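PDB 5DLK: TqaA from Penicillium aethiopicum, which is a fungal nonribosomal peptide synthetase whose terminal condensation-like (CT) domain, the piece described here, probably macrocyclises the finished peptide. Local coordinates for residues Pro53-His59 / His108-Leu112; Gln180-Ile186 / Leu323-Leu328. All blocks are in the same frame, centred on the assembly; numbering follows the deposited sequence.

Interaction 1 (Pro53-His59 / His108-Leu112); sequences PATQAQH and HPIQL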
ATOM      1  N   PRO A  53      -4.776  15.828   8.137  1.00 25.86           N
ATOM      2  CA  PRO A  53      -3.479  15.655   7.474  1.00 22.74           C
ATOM      3  C   PRO A  53      -3.469  14.326   6.729  1.00 21.08           C
ATOM      4  O   PRO A  53      -4.146  13.384   7.173  1.00 22.81           O
ATOM      5  CB  PRO A  53      -2.472  15.648   8.645  1.00 25.63           C
ATOM      6  CG  PRO A  53      -3.247  16.246   9.825  1.00 27.22           C
ATOM      7  CD  PRO A  53      -4.664  15.808   9.607  1.00 27.34           C
ATOM      8  N   ALA A  54      -2.756  14.271   5.607  1.00 19.18           N
ATOM      9  CA  ALA A  54      -2.462  13.000   4.968  1.00 21.01           C
ATOM     10  C   ALA A  54      -1.341  12.325   5.782  1.00 22.43           C
ATOM     11  O   ALA A  54      -0.477  13.009   6.322  1.00 23.69           O
ATOM     12  CB  ALA A  54      -2.037  13.206   3.546  1.00 20.75           C
ATOM     13  N   THR A  55      -1.346  11.001   5.857  1.00 21.63           N
ATOM     14  CA  THR A  55      -0.302  10.305   6.618  1.00 18.86           C
ATOM     15  C   THR A  55       1.001  10.275   5.833  1.00 20.85           C
ATOM     16  O   THR A  55       1.017  10.479   4.612  1.00 17.84           O
ATOM     17  CB  THR A  55      -0.697   8.867   6.938  1.00 20.78           C
ATOM     18  OG1 THR A  55      -0.763   8.109   5.718  1.00 18.83           O
ATOM     19  CG2 THR A  55      -2.038   8.819   7.643  1.00 18.64           C
ATOM     20  N   GLN A  56       2.099   9.988   6.529  1.00 16.18           N
ATOM     21  CA  GLN A  56       3.373   9.848   5.865  1.00 17.06           C
ATOM     22  C   GLN A  56       3.314   8.734   4.828  1.00 15.49           C
ATOM     23  O   GLN A  56       3.879   8.864   3.744  1.00 18.85           O
ATOM     24  CB  GLN A  56       4.485   9.550   6.895  1.00 14.39           C
ATOM     25  CG  GLN A  56       5.868   9.594   6.295  1.00 17.61           C
ATOM     26  CD  GLN A  56       6.944   9.606   7.376  1.00 16.81           C
ATOM     27  OE1 GLN A  56       6.631   9.585   8.551  1.00 18.20           O
ATOM     28  NE2 GLN A  56       8.202   9.611   6.966  1.00 19.37           N
ATOM     29  N   ALA A  57       2.620   7.646   5.154  1.00 17.02           N
ATOM     30  CA  ALA A  57       2.520   6.527   4.206  1.00 18.80           C
ATOM     31  C   ALA A  57       1.702   6.923   2.966  1.00 16.80           C
ATOM     32  O   ALA A  57       2.060   6.593   1.836  1.00 17.62           O
ATOM     33  CB  ALA A  57       1.905   5.299   4.882  1.00 17.64           C
ATOM     34  N   GLN A  58       0.596   7.625   3.180  1.00 19.53           N
ATOM     35  CA  GLN A  58      -0.142   8.172   2.033  1.00 18.52           C
ATOM     36  C   GLN A  58       0.748   9.011   1.143  1.00 19.21           C
ATOM     37  O   GLN A  58       0.716   8.892  -0.091  1.00 16.83           O
ATOM     38  CB  GLN A  58      -1.327   9.011   2.514  1.00 15.97           C
ATOM     39  CG  GLN A  58      -2.493   8.175   2.976  1.00 16.43           C
ATOM     40  CD  GLN A  58      -3.660   9.052   3.375  1.00 21.60           C
ATOM     41  OE1 GLN A  58      -3.530   9.883   4.278  1.00 20.21           O
ATOM     42  NE2 GLN A  58      -4.792   8.910   2.671  1.00 19.50           N
ATOM     43  N   HIS A  59       1.539   9.875   1.770  1.00 15.81           N
ATOM     44  CA  HIS A  59       2.469  10.743   1.047  1.00 17.66           C
ATOM     45  C   HIS A  59       3.552   9.972   0.296  1.00 18.72           C
ATOM     46  O   HIS A  59       3.985  10.380  -0.786  1.00 18.82           O
ATOM     47  CB  HIS A  59       3.122  11.721   2.027  1.00 21.84           C
ATOM     48  CG  HIS A  59       3.624  12.974   1.387  1.00 27.08           C
ATOM     49  ND1 HIS A  59       4.495  13.834   2.020  1.00 30.37           N
ATOM     50  CD2 HIS A  59       3.380  13.518   0.168  1.00 31.92           C
ATOM     51  CE1 HIS A  59       4.761  14.855   1.225  1.00 32.35           C
ATOM     52  NE2 HIS A  59       4.100  14.685   0.093  1.00 30.68           N
ATOM     53  N   HIS A 108       2.898  20.405   3.056  1.00 59.58           N
ATOM     54  CA  HIS A 108       2.807  18.993   3.402  1.00 59.44           C
ATOM     55  C   HIS A 108       1.323  18.725   3.289  1.00 53.86           C
ATOM     56  O   HIS A 108       0.496  19.577   3.647  1.00 51.57           O
ATOM     57  CB  HIS A 108       3.353  18.568   4.809  1.00 66.07           C
ATOM     58  CG  HIS A 108       4.105  19.612   5.584  1.00 72.45           C
ATOM     59  ND1 HIS A 108       4.131  19.554   6.969  1.00 80.87           N
ATOM     60  CD2 HIS A 108       4.563  20.863   5.257  1.00 70.88           C
ATOM     61  CE1 HIS A 108       4.715  20.633   7.454  1.00 79.64           C
ATOM     62  NE2 HIS A 108       4.976  21.455   6.430  1.00 75.53           N
ATOM     63  N   PRO A 109       0.987  17.476   2.929  1.00 48.51           N
ATOM     64  CA  PRO A 109      -0.292  17.111   2.323  1.00 40.20           C
ATOM     65  C   PRO A 109      -1.466  16.956   3.294  1.00 34.45           C
ATOM     66  O   PRO A 109      -1.331  16.448   4.399  1.00 31.40           O
ATOM     67  CB  PRO A 109       0.030  15.774   1.656  1.00 39.44           C
ATOM     68  CG  PRO A 109       1.079  15.147   2.518  1.00 41.75           C
ATOM     69  CD  PRO A 109       1.871  16.296   3.083  1.00 42.12           C
ATOM     70  N   ILE A 110      -2.632  17.400   2.845  1.00 28.64           N
ATOM     71  CA  ILE A 110      -3.845  17.281   3.629  1.00 24.80           C
ATOM     72  C   ILE A 110      -4.889  16.596   2.788  1.00 20.99           C
ATOM     73  O   ILE A 110      -4.813  16.635   1.563  1.00 27.27           O
ATOM     74  CB  ILE A 110      -4.371  18.654   4.074  1.00 30.79           C
ATOM     75  CG1 ILE A 110      -4.530  19.552   2.859  1.00 29.54           C
ATOM     76  CG2 ILE A 110      -3.395  19.295   5.050  1.00 32.06           C
ATOM     77  CD1 ILE A 110      -5.225  20.880   3.156  1.00 32.35           C
ATOM     78  N   GLN A 111      -5.858  15.961   3.425  1.00 22.55           N
ATOM     79  CA  GLN A 111      -6.933  15.379   2.649  1.00 24.33           C
ATOM     80  C   GLN A 111      -8.277  16.049   2.994  1.00 24.81           C
ATOM     81  O   GLN A 111      -8.600  16.283   4.152  1.00 24.39           O
ATOM     82  CB  GLN A 111      -6.970  13.857   2.840  1.00 33.13           C
ATOM     83  CG  GLN A 111      -7.164  13.367   4.233  1.00 29.20           C
ATOM     84  CD  GLN A 111      -6.693  11.917   4.435  1.00 26.45           C
ATOM     85  OE1 GLN A 111      -7.014  11.011   3.665  1.00 21.66           O
ATOM     86  NE2 GLN A 111      -5.968  11.695   5.518  1.00 24.89           N
ATOM     87  N   LEU A 112      -9.002  16.428   1.947  1.00 26.70           N
ATOM     88  CA  LEU A 112     -10.328  17.025   2.082  1.00 25.79           C
ATOM     89  C   LEU A 112     -11.356  15.951   1.787  1.00 22.61           C
ATOM     90  O   LEU A 112     -11.427  15.452   0.668  1.00 24.35           O
ATOM     91  CB  LEU A 112     -10.496  18.212   1.126  1.00 24.82           C
ATOM     92  CG  LEU A 112      -9.753  19.521   1.417  1.00 28.58           C
ATOM     93  CD1 LEU A 112      -8.254  19.417   1.151  1.00 32.25           C
ATOM     94  CD2 LEU A 112     -10.347  20.662   0.620  1.00 33.46           C
TER
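Pro-53 and Ile-110 face each other as a non-hydrogen-bonded antiparallel pair, CA to CA 4.2 Å, with their side chains diverging. Just past this pair a backbone bond forms, Ala-54 N to Pro-109 O at 2.9 Å, at the point where the chain leaves strand 47-53. The polar side-chain contacts are carried by Gln-111. Its CG sits between the backbone N and the carbonyl carbon (chi1 59°) and the chain beyond is extended, which brings its amide to the turn before helix 56-63. There NE2 donates to Pro-53 O at 3.0 Å, coming from above the carbonyl plane. OE1 accepts from Gln-58 NE2 at 3.2 Å, a nearly straight bond (166° at the hydrogen) that lies in the amide plane of Gln-58 but reaches the Gln-111 carbonyl from above its plane. The two glutamines cross at about a right angle, their amides turned 43° apart. Gln-58 is itself fixed: OE1 takes Thr-55 N on a lone pair at 2.9 Å, Gln-58 N returns a bond to Thr-55 OG1 at 2.9 Å, and NE2 also donates to Ser-179 O. Phe-102 of strand 100-105 touches both glutamines, and Leu-212 of helix 208-218 packs on Gln-111. The apolar contacts centre on Pro-109. Its CG stands over the middle of one face of the His-59 ring, 3.6 Å from the ring centroid, a CH-pi contact, while its CB meets Ala-54 CB at 3.8 Å. Thr-55, at the N-cap, and Gln-58 form a capping box; the same glutamine that caps the start of helix 56-63 also binds Gln-111, joining strand 108-115 to the strand-to-helix turn of the condensation-type domain.

Interaction 2 (Gln180-Ile186 / Leu323-Leu328); sequences QWDGVSI and LLGCTL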
ATOM      1  N   GLN A 180      -5.232   5.646  -1.118  1.00 18.48           N
ATOM      2  CA  GLN A 180      -6.649   5.394  -0.836  1.00 19.61           C
ATOM      3  C   GLN A 180      -7.002   3.920  -0.672  1.00 18.67           C
ATOM      4  O   GLN A 180      -8.175   3.577  -0.498  1.00 21.64           O
ATOM      5  CB  GLN A 180      -7.521   6.006  -1.963  1.00 15.21           C
ATOM      6  CG  GLN A 180      -7.334   7.504  -2.119  1.00 16.96           C
ATOM      7  CD  GLN A 180      -8.036   8.032  -3.370  1.00 20.51           C
ATOM      8  OE1 GLN A 180      -7.605   7.762  -4.489  1.00 18.00           O
ATOM      9  NE2 GLN A 180      -9.142   8.761  -3.178  1.00 21.65           N
ATOM     10  N   TRP A 181      -6.009   3.030  -0.713  1.00 19.18           N
ATOM     11  CA  TRP A 181      -6.298   1.611  -0.548  1.00 17.87           C
ATOM     12  C   TRP A 181      -5.048   0.868  -0.058  1.00 20.78           C
ATOM     13  O   TRP A 181      -3.947   1.418  -0.078  1.00 18.02           O
ATOM     14  CB  TRP A 181      -6.801   0.986  -1.872  1.00 19.91           C
ATOM     15  CG  TRP A 181      -5.762   0.955  -2.953  1.00 19.56           C
ATOM     16  CD1 TRP A 181      -5.467   1.954  -3.829  1.00 18.58           C
ATOM     17  CD2 TRP A 181      -4.848  -0.114  -3.244  1.00 20.69           C
ATOM     18  NE1 TRP A 181      -4.449   1.572  -4.663  1.00 19.91           N
ATOM     19  CE2 TRP A 181      -4.049   0.306  -4.326  1.00 19.36           C
ATOM     20  CE3 TRP A 181      -4.634  -1.387  -2.703  1.00 22.14           C
ATOM     21  CZ2 TRP A 181      -3.042  -0.496  -4.877  1.00 20.86           C
ATOM     22  CZ3 TRP A 181      -3.629  -2.190  -3.252  1.00 20.76           C
ATOM     23  CH2 TRP A 181      -2.850  -1.742  -4.323  1.00 23.02           C
ATOM     24  N   ASP A 182      -5.236  -0.363   0.395  1.00 20.19           N
ATOM     25  CA  ASP A 182      -4.107  -1.250   0.678  1.00 21.14           C
ATOM     26  C   ASP A 182      -4.480  -2.700   0.396  1.00 23.12           C
ATOM     27  O   ASP A 182      -5.632  -3.008   0.057  1.00 23.51           O
ATOM     28  CB  ASP A 182      -3.612  -1.084   2.121  1.00 21.03           C
ATOM     29  CG  ASP A 182      -4.698  -1.279   3.152  1.00 25.11           C
ATOM     30  OD1 ASP A 182      -5.683  -2.003   2.885  1.00 26.54           O
ATOM     31  OD2 ASP A 182      -4.551  -0.723   4.265  1.00 28.06           O
ATOM     32  N   GLY A 183      -3.502  -3.593   0.523  1.00 22.06           N
ATOM     33  CA  GLY A 183      -3.708  -4.985   0.157  1.00 23.61           C
ATOM     34  C   GLY A 183      -4.832  -5.644   0.934  1.00 26.42           C
ATOM     35  O   GLY A 183      -5.546  -6.504   0.410  1.00 26.50           O
ATOM     36  N   VAL A 184      -4.987  -5.247   2.195  1.00 24.22           N
ATOM     37  CA  VAL A 184      -6.021  -5.810   3.051  1.00 27.97           C
ATOM     38  C   VAL A 184      -7.421  -5.370   2.638  1.00 29.75           C
ATOM     39  O   VAL A 184      -8.358  -6.165   2.688  1.00 33.05           O
ATOM     40  CB  VAL A 184      -5.792  -5.423   4.547  1.00 27.72           C
ATOM     41  CG1 VAL A 184      -7.031  -5.727   5.398  1.00 30.25           C
ATOM     42  CG2 VAL A 184      -4.576  -6.156   5.098  1.00 31.05           C
ATOM     43  N   SER A 185      -7.574  -4.114   2.221  1.00 26.38           N
ATOM     44  CA  SER A 185      -8.922  -3.564   2.077  1.00 27.31           C
ATOM     45  C   SER A 185      -9.399  -3.421   0.628  1.00 27.07           C
ATOM     46  O   SER A 185     -10.598  -3.280   0.393  1.00 30.37           O
ATOM     47  CB  SER A 185      -9.033  -2.209   2.801  1.00 27.21           C
ATOM     48  OG  SER A 185      -8.216  -1.203   2.220  1.00 27.12           O
ATOM     49  N   ILE A 186      -8.494  -3.479  -0.345  1.00 25.51           N
ATOM     50  CA  ILE A 186      -8.945  -3.419  -1.741  1.00 30.29           C
ATOM     51  C   ILE A 186      -9.922  -4.558  -2.127  1.00 28.93           C
ATOM     52  O   ILE A 186     -10.823  -4.321  -2.937  1.00 29.77           O
ATOM     53  CB  ILE A 186      -7.747  -3.375  -2.750  1.00 26.47           C
ATOM     54  CG1 ILE A 186      -8.242  -3.029  -4.164  1.00 25.68           C
ATOM     55  CG2 ILE A 186      -6.910  -4.649  -2.753  1.00 25.14           C
ATOM     56  CD1 ILE A 186      -8.890  -1.671  -4.259  1.00 26.19           C
ATOM     57  N   LEU A 323     -12.218  -1.500   7.104  1.00 33.71           N
ATOM     58  CA  LEU A 323     -12.340  -0.111   6.659  1.00 31.75           C
ATOM     59  C   LEU A 323     -11.413   0.117   5.473  1.00 29.62           C
ATOM     60  O   LEU A 323     -10.304  -0.434   5.418  1.00 28.51           O
ATOM     61  CB  LEU A 323     -12.043   0.882   7.791  1.00 34.37           C
ATOM     62  CG  LEU A 323     -10.642   1.023   8.400  1.00 32.68           C
ATOM     63  CD1 LEU A 323      -9.838   2.101   7.693  1.00 30.50           C
ATOM     64  CD2 LEU A 323     -10.758   1.348   9.886  1.00 31.03           C
ATOM     65  N   LEU A 324     -11.874   0.921   4.515  1.00 27.23           N
ATOM     66  CA  LEU A 324     -11.144   1.100   3.271  1.00 26.15           C
ATOM     67  C   LEU A 324     -10.206   2.294   3.335  1.00 25.98           C
ATOM     68  O   LEU A 324     -10.605   3.416   3.655  1.00 24.77           O
ATOM     69  CB  LEU A 324     -12.124   1.263   2.094  1.00 29.25           C
ATOM     70  CG  LEU A 324     -11.521   1.347   0.696  1.00 29.68           C
ATOM     71  CD1 LEU A 324     -10.816   0.050   0.301  1.00 25.97           C
ATOM     72  CD2 LEU A 324     -12.622   1.721  -0.323  1.00 28.22           C
ATOM     73  N   GLY A 325      -8.941   2.048   3.021  1.00 25.92           N
ATOM     74  CA  GLY A 325      -7.962   3.111   3.031  1.00 22.23           C
ATOM     75  C   GLY A 325      -6.575   2.521   3.067  1.00 23.38           C
ATOM     76  O   GLY A 325      -6.410   1.309   3.009  1.00 23.43           O
ATOM     77  N   CYS A 326      -5.581   3.383   3.192  1.00 23.21           N
ATOM     78  CA  CYS A 326      -4.196   2.940   3.222  1.00 19.20           C
ATOM     79  C   CYS A 326      -3.685   3.035   4.654  1.00 17.36           C
ATOM     80  O   CYS A 326      -3.221   4.081   5.066  1.00 19.64           O
ATOM     81  CB  CYS A 326      -3.334   3.790   2.299  1.00 21.19           C
ATOM     82  SG  CYS A 326      -1.598   3.279   2.327  1.00 24.27           S
ATOM     83  N   THR A 327      -3.796   1.952   5.403  1.00 18.18           N
ATOM     84  CA  THR A 327      -3.280   1.950   6.774  1.00 19.95           C
ATOM     85  C   THR A 327      -1.873   1.366   6.856  1.00 19.27           C
ATOM     86  O   THR A 327      -1.310   1.243   7.966  1.00 20.41           O
ATOM     87  CB  THR A 327      -4.182   1.163   7.729  1.00 19.49           C
ATOM     88  OG1 THR A 327      -4.169  -0.230   7.389  1.00 21.96           O
ATOM     89  CG2 THR A 327      -5.621   1.714   7.690  1.00 25.87           C
ATOM     90  N   LEU A 328      -1.324   0.976   5.706  1.00 18.95           N
ATOM     91  CA  LEU A 328       0.060   0.492   5.612  1.00 17.94           C
ATOM     92  C   LEU A 328       1.019   1.433   6.297  1.00 17.87           C
ATOM     93  O   LEU A 328       0.830   2.641   6.258  1.00 18.44           O
ATOM     94  CB  LEU A 328       0.510   0.353   4.139  1.00 20.07           C
ATOM     95  CG  LEU A 328      -0.097  -0.699   3.226  1.00 27.26           C
ATOM     96  CD1 LEU A 328       0.563  -0.604   1.864  1.00 25.11           C
ATOM     97  CD2 LEU A 328       0.095  -2.088   3.820  1.00 27.60           C
TER
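The loop carrying the SHxxxDG signature, a form of the HHxxxDG motif of condensation domains whose last two residues are Asp-182 and Gly-183, packs on the loop leading into strand 329-336. Asp-182 reaches across with OD2, which accepts from Thr-327 N at 3.0 Å on the anti side, tilted out of the carboxylate plane. OD2 also lies 3.0 Å from Gly-325 O, an acceptor facing an acceptor with no bond between them, and its salt bridge to Arg-313 probably eases that approach. OD1 turns back into its own loop as an Asx motif, gripped by Ser-185 N and by Ser-185 OG at 2.7 Å. The double grip probably holds the turn carrying Gly-183, a residue of the phosphopantetheine-binding site, just before helix 186-197. The Ser-185 hydroxyl also takes a weak bond from Gly-325 N (3.4 Å). Replacing Asp-182 by an alanine would probably leave Arg-313 and Thr-327 N without their carboxylate, and the Ser-185 hydroxyl with little but that weak bond to hold its rotation. The backbone angles of Gly-325 call for glycine. Around this polar core, Leu-324 CD1 presses on Ser-185 O at 3.3 Å, Cys-326 CB meets Trp-181 O, and Leu-328 CG lies 3.7 Å from Asp-182 CB.

Interaction 1 comes first along the chain: from the end of strand 47-53 and the start of helix 56-63 it closes a loop of 48 residues at strand 108-115, the central strand of a small antiparallel sheet. Only after that does interaction 2 open, following strand 169-177 of the five-stranded sheet, and it closes a far longer loop at the entry to strand 329-336 of the six-stranded sheet. The two are in series, neither nesting nor crossing, with centres 15 Å apart. They nevertheless touch, Ala-57 CB lying 3.2 Å from Leu-328 O, and Phe-61 of helix 56-63 packs on Cys-326 and Leu-328, so that helix links both contacts.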